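Local coordinates for protein cellulase IBT99 (Metagenomes, PDB 6WBT) that probably hydrolyses 6-phospho-alpha-glucosides as a family 4 glycosidase, binding NAD, manganese and glucose-6-phosphate in its active site, at residues Glu98-Lys103 / Asp429-Ala434; Gly394-Ala399 / Leu409-Met414. One frame throughout, in Å; residues are numbered along the deposited sequence.

Contact 1. Residues Glu98-Lys103 / Asp429-Ala434; sequences EQICLK and DDMIEA
Ile100 reaches from helix 90-103 toward helix 421-434 and carries most of this contact with its two branches. With CG1 turned beside the backbone N (chi1 -73°), CG2 falls anti to it and lies 3.7 Å from Asp430 CB, so the aspartate meets the isoleucine through its methylene and not its carboxylate. The other branch, extended through CG1, brings Ile100 CD1 to 3.7 Å from Ala434 CB, one helical turn further on. Between these touches comes Met431, a selenomethionine whose chain bends at chi2 (-57°). It runs past Ile100 in the opposite direction, with its SE about equally far from CG2 and CD1. Its terminal methyl reaches helix 90-103: Met431 CE sits 3.6 Å from Cys101 SG and also touches Ile100 CG2. Thr118 and Ala114 of helix 114-136 cover this inner side, packing on Met431 and Cys101 respectively, while Trp439 also packs on Met431.

On the exposed side, Lys103 NZ stands 4.2 Å from Asp430 OD2, too far for a salt bridge. That oxygen is instead hydrogen-bonded to His104, just beyond the segment. The helix axes run nearly antiparallel, at 155°, and 10.7 Å apart at their closest, a spacing filled mainly by Ile100 from one helix and Met431 from the other. No hydrogen bond joins the two segments; apolar packing of Ile100, Cys101, Met431 and Ala434 makes the join, and the lysine probably adds only a modest electrostatic attraction.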
loop_
_atom_site.group_PDB
_atom_site.type_symbol
_atom_site.label_atom_id
_atom_site.label_comp_id
_atom_site.label_asym_id
_atom_site.label_seq_id
_atom_site.Cartn_x
_atom_site.Cartn_y
_atom_site.Cartn_z
ATOM N N GLU A 98 29.420 -25.316 -6.667
ATOM C CA GLU A 98 29.416 -25.871 -5.318
ATOM C C GLU A 98 30.816 -25.878 -4.716
ATOM O O GLU A 98 30.978 -25.668 -3.508
ATOM C CB GLU A 98 28.828 -27.281 -5.336
ATOM C CG GLU A 98 27.351 -27.333 -5.689
ATOM C CD GLU A 98 26.872 -28.740 -5.987
ATOM O OE1 GLU A 98 27.634 -29.508 -6.610
ATOM O OE2 GLU A 98 25.736 -29.080 -5.596
ATOM N N GLN A 99 31.840 -26.111 -5.540
ATOM C CA GLN A 99 33.203 -26.161 -5.021
ATOM C C GLN A 99 33.714 -24.774 -4.652
ATOM O O GLN A 99 34.445 -24.618 -3.668
ATOM C CB GLN A 99 34.134 -26.822 -6.038
ATOM C CG GLN A 99 34.064 -28.340 -6.050
ATOM C CD GLN A 99 35.080 -28.960 -6.989
ATOM O OE1 GLN A 99 35.668 -29.998 -6.686
ATOM N NE2 GLN A 99 35.289 -28.326 -8.137
ATOM N N ILE A 100 33.347 -23.755 -5.432
ATOM C CA ILE A 100 33.791 -22.397 -5.132
ATOM C C ILE A 100 33.179 -21.911 -3.824
ATOM O O ILE A 100 33.835 -21.226 -3.031
ATOM C CB ILE A 100 33.459 -21.457 -6.307
ATOM C CG1 ILE A 100 34.400 -21.727 -7.484
ATOM C CG2 ILE A 100 33.544 -19.998 -5.882
ATOM C CD1 ILE A 100 34.172 -20.817 -8.668
ATOM N N CYS A 101 31.919 -22.272 -3.568
ATOM C CA CYS A 101 31.270 -21.866 -2.326
ATOM C C CYS A 101 31.916 -22.538 -1.121
ATOM O O CYS A 101 32.232 -21.876 -0.124
ATOM C CB CYS A 101 29.777 -22.188 -2.385
ATOM S SG CYS A 101 28.863 -21.276 -3.649
ATOM N N LEU A 102 32.122 -23.856 -1.191
ATOM C CA LEU A 102 32.742 -24.569 -0.079
ATOM C C LEU A 102 34.183 -24.129 0.137
ATOM O O LEU A 102 34.699 -24.224 1.257
ATOM C CB LEU A 102 32.675 -26.078 -0.315
ATOM C CG LEU A 102 31.272 -26.680 -0.426
ATOM C CD1 LEU A 102 31.348 -28.184 -0.635
ATOM C CD2 LEU A 102 30.442 -26.346 0.802
ATOM N N LYS A 103 34.848 -23.648 -0.917
ATOM C CA LYS A 103 36.182 -23.085 -0.766
ATOM C C LYS A 103 36.175 -21.823 0.088
ATOM O O LYS A 103 37.196 -21.498 0.705
ATOM C CB LYS A 103 36.782 -22.795 -2.145
ATOM C CG LYS A 103 38.234 -22.345 -2.131
ATOM C CD LYS A 103 38.363 -20.880 -2.517
ATOM C CE LYS A 103 39.818 -20.445 -2.551
ATOM N NZ LYS A 103 39.961 -19.024 -2.973
ATOM N N ASP A 429 33.714 -12.320 -7.295
ATOM C CA ASP A 429 34.822 -12.292 -8.243
ATOM C C ASP A 429 35.237 -13.696 -8.665
ATOM O O ASP A 429 35.689 -13.893 -9.799
ATOM C CB ASP A 429 36.011 -11.543 -7.641
ATOM C CG ASP A 429 35.740 -10.061 -7.469
ATOM O OD1 ASP A 429 34.913 -9.516 -8.229
ATOM O OD2 ASP A 429 36.356 -9.442 -6.576
ATOM N N ASP A 430 35.095 -14.679 -7.773
ATOM C CA ASP A 430 35.360 -16.061 -8.155
ATOM C C ASP A 430 34.341 -16.567 -9.168
ATOM O O ASP A 430 34.674 -17.405 -10.014
ATOM C CB ASP A 430 35.369 -16.960 -6.919
ATOM C CG ASP A 430 36.746 -17.086 -6.299
ATOM O OD1 ASP A 430 37.730 -17.213 -7.057
ATOM O OD2 ASP A 430 36.845 -17.057 -5.055
HETATM N N MSE A 431 33.109 -16.074 -9.101
HETATM C CA MSE A 431 32.070 -16.487 -10.037
HETATM C C MSE A 431 32.195 -15.746 -11.363
HETATM O O MSE A 431 31.751 -16.238 -12.399
HETATM C CB MSE A 431 30.684 -16.258 -9.434
HETATM C CG MSE A 431 30.421 -17.050 -8.165
HETATM SE SE MSE A 431 30.637 -18.972 -8.407
HETATM C CE MSE A 431 29.923 -19.575 -6.697
ATOM N N ILE A 432 32.799 -14.555 -11.324
ATOM C CA ILE A 432 33.020 -13.796 -12.554
ATOM C C ILE A 432 33.961 -14.553 -13.481
ATOM O O ILE A 432 33.718 -14.656 -14.690
ATOM C CB ILE A 432 33.559 -12.390 -12.228
ATOM C CG1 ILE A 432 32.545 -11.598 -11.400
ATOM C CG2 ILE A 432 33.893 -11.637 -13.507
ATOM C CD1 ILE A 432 31.287 -11.240 -12.152
ATOM N N GLU A 433 35.043 -15.105 -12.929
ATOM C CA GLU A 433 36.013 -15.839 -13.734
ATOM C C GLU A 433 35.492 -17.211 -14.143
ATOM O O GLU A 433 35.661 -17.621 -15.298
ATOM C CB GLU A 433 37.331 -15.976 -12.966
ATOM C CG GLU A 433 38.266 -14.788 -13.118
ATOM C CD GLU A 433 38.886 -14.714 -14.499
ATOM O OE1 GLU A 433 38.950 -15.760 -15.179
ATOM O OE2 GLU A 433 39.306 -13.611 -14.908
ATOM N N ALA A 434 34.862 -17.937 -13.216
ATOM C CA ALA A 434 34.386 -19.281 -13.521
ATOM C C ALA A 434 33.244 -19.283 -14.528
ATOM O O ALA A 434 32.987 -20.319 -15.150
ATOM C CB ALA A 434 33.946 -19.988 -12.240
#

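Contact 2. Residues Gly394-Ala399 / Leu409-Met414; sequences GLLVEA and LMAFTM
Leu409 O is gripped twice from within its own helix: Thr413 OG1 donates to it over 2.8 Å, tilted 32° from the carbonyl plane, and Thr413 N reaches it from the opposite face of that plane. Thr413 OG1 is also hydrogen-bonded to Ser421, at the start of the next helix. The contact with helix 380-402 is made on another side, where Ala411 offers a small surface to two leucines. Its CB lies 3.8 Å from Leu396 N, and Leu395 CB approaches the same methyl. Leu396 CG is anti to the backbone N (chi1 -166°), which swings CD1 across to 3.9 Å from Ala411 CB and on toward the Phe412 ring, met obliquely at CE1. Leu395 leads the other way: its CD1 rests 3.7 Å from Met410 CB, and the chains of these two residues cross at a slant. The selenomethionine Met414 closes that side more loosely, its CE 4.3 Å from Leu395 CD1.

Met117 of helix 114-136 packs on both Leu396 and Phe412, whereas Phe381 of the second subunit packs on Leu395 and Met414. The short alanine side chain lets the axes come within 8.0 Å at 161°. With just two residues between helices 380-402 and 405-414, this is an antiparallel helical hairpin in the C-terminal domain of the family 4 glycosidases, one flank of which faces a neighbouring subunit.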
loop_
_atom_site.group_PDB
_atom_site.type_symbol
_atom_site.label_atom_id
_atom_site.label_comp_id
_atom_site.label_asym_id
_atom_site.label_seq_id
_atom_site.Cartn_x
_atom_site.Cartn_y
_atom_site.Cartn_z
ATOM N N GLY A 394 15.978 -9.704 -6.422
ATOM C CA GLY A 394 15.696 -8.525 -7.225
ATOM C C GLY A 394 16.955 -7.791 -7.645
ATOM O O GLY A 394 17.065 -7.337 -8.788
ATOM N N LEU A 395 17.919 -7.664 -6.731
ATOM C CA LEU A 395 19.183 -7.018 -7.074
ATOM C C LEU A 395 19.979 -7.841 -8.078
ATOM O O LEU A 395 20.735 -7.277 -8.878
ATOM C CB LEU A 395 20.011 -6.778 -5.812
ATOM C CG LEU A 395 19.481 -5.733 -4.827
ATOM C CD1 LEU A 395 20.188 -5.859 -3.488
ATOM C CD2 LEU A 395 19.642 -4.332 -5.391
ATOM N N LEU A 396 19.826 -9.167 -8.054
ATOM C CA LEU A 396 20.544 -10.008 -9.005
ATOM C C LEU A 396 19.965 -9.890 -10.407
ATOM O O LEU A 396 20.707 -9.974 -11.393
ATOM C CB LEU A 396 20.520 -11.465 -8.541
ATOM C CG LEU A 396 21.494 -12.401 -9.258
ATOM C CD1 LEU A 396 22.928 -12.052 -8.896
ATOM C CD2 LEU A 396 21.190 -13.852 -8.928
ATOM N N VAL A 397 18.648 -9.701 -10.520
ATOM C CA VAL A 397 18.038 -9.497 -11.830
ATOM C C VAL A 397 18.450 -8.145 -12.401
ATOM O O VAL A 397 18.709 -8.015 -13.603
ATOM C CB VAL A 397 16.509 -9.636 -11.735
ATOM C CG1 VAL A 397 15.855 -9.293 -13.065
ATOM C CG2 VAL A 397 16.133 -11.045 -11.306
ATOM N N GLU A 398 18.527 -7.119 -11.548
ATOM C CA GLU A 398 18.983 -5.811 -12.005
ATOM C C GLU A 398 20.443 -5.845 -12.438
ATOM O O GLU A 398 20.849 -5.064 -13.306
ATOM C CB GLU A 398 18.782 -4.769 -10.903
ATOM C CG GLU A 398 17.335 -4.586 -10.479
ATOM C CD GLU A 398 17.190 -3.640 -9.304
ATOM O OE1 GLU A 398 18.215 -3.087 -8.853
ATOM O OE2 GLU A 398 16.051 -3.451 -8.830
ATOM N N ALA A 399 21.242 -6.738 -11.849
ATOM C CA ALA A 399 22.637 -6.865 -12.256
ATOM C C ALA A 399 22.762 -7.439 -13.662
ATOM O O ALA A 399 23.704 -7.099 -14.387
ATOM C CB ALA A 399 23.398 -7.736 -11.256
ATOM N N LEU A 409 27.201 -7.440 -6.281
ATOM C CA LEU A 409 27.765 -7.460 -4.935
ATOM C C LEU A 409 26.683 -7.234 -3.886
ATOM O O LEU A 409 26.733 -7.812 -2.794
ATOM C CB LEU A 409 28.864 -6.405 -4.813
ATOM C CG LEU A 409 29.570 -6.306 -3.461
ATOM C CD1 LEU A 409 30.245 -7.623 -3.113
ATOM C CD2 LEU A 409 30.577 -5.168 -3.466
HETATM N N MSE A 410 25.698 -6.400 -4.201
HETATM C CA MSE A 410 24.571 -6.162 -3.311
HETATM C C MSE A 410 23.705 -7.411 -3.184
HETATM O O MSE A 410 23.126 -7.673 -2.130
HETATM C CB MSE A 410 23.733 -4.986 -3.814
HETATM C CG MSE A 410 24.380 -3.628 -3.601
HETATM SE SE MSE A 410 23.340 -2.167 -4.364
HETATM C CE MSE A 410 24.281 -0.669 -3.548
ATOM N N ALA A 411 23.625 -8.181 -4.271
ATOM C CA ALA A 411 22.845 -9.413 -4.246
ATOM C C ALA A 411 23.520 -10.476 -3.388
ATOM O O ALA A 411 22.848 -11.208 -2.651
ATOM C CB ALA A 411 22.629 -9.929 -5.668
ATOM N N PHE A 412 24.849 -10.574 -3.466
ATOM C CA PHE A 412 25.565 -11.566 -2.670
ATOM C C PHE A 412 25.629 -11.158 -1.203
ATOM O O PHE A 412 25.536 -12.011 -0.313
ATOM C CB PHE A 412 26.969 -11.777 -3.237
ATOM C CG PHE A 412 27.011 -12.694 -4.429
ATOM C CD1 PHE A 412 26.365 -12.354 -5.607
ATOM C CD2 PHE A 412 27.705 -13.891 -4.374
ATOM C CE1 PHE A 412 26.403 -13.194 -6.704
ATOM C CE2 PHE A 412 27.747 -14.735 -5.469
ATOM C CZ PHE A 412 27.096 -14.385 -6.635
ATOM N N THR A 413 25.784 -9.860 -0.930
ATOM C CA THR A 413 25.810 -9.393 0.453
ATOM C C THR A 413 24.474 -9.631 1.149
ATOM O O THR A 413 24.442 -9.932 2.348
ATOM C CB THR A 413 26.177 -7.907 0.496
ATOM O OG1 THR A 413 27.469 -7.713 -0.096
ATOM C CG2 THR A 413 26.200 -7.393 1.929
HETATM N N MSE A 414 23.372 -9.523 0.415
HETATM C CA MSE A 414 22.035 -9.648 0.986
HETATM C C MSE A 414 21.702 -11.076 1.424
HETATM O O MSE A 414 20.949 -11.279 2.378
HETATM C CB MSE A 414 20.991 -9.167 -0.026
HETATM C CG MSE A 414 19.562 -9.171 0.490
HETATM SE SE MSE A 414 19.238 -7.794 1.827
HETATM C CE MSE A 414 19.592 -6.232 0.717
#

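In the fold
Contacts 1 and 2 lie on the same side of the chain's centre, their own centres 16 Å apart and their nearest atoms about 4 Å apart without touching. Along the chain, helix 90-103 of the N-terminal, Rossmann-type region comes first, then the two helices of contact 2, and finally helix 421-434, which returns to helix 90-103. Contact 2 is thus local, and contact 1 spans more than 300 residues. Helix 114-136 borders both, and Phe412 of contact 2 packs on helix 421-434. Contact 2 pairs two successive C-terminal helices, and contact 1 joins the last helix to the Rossmann-type region; contact 2 also lies at a subunit interface of the four-chain assembly.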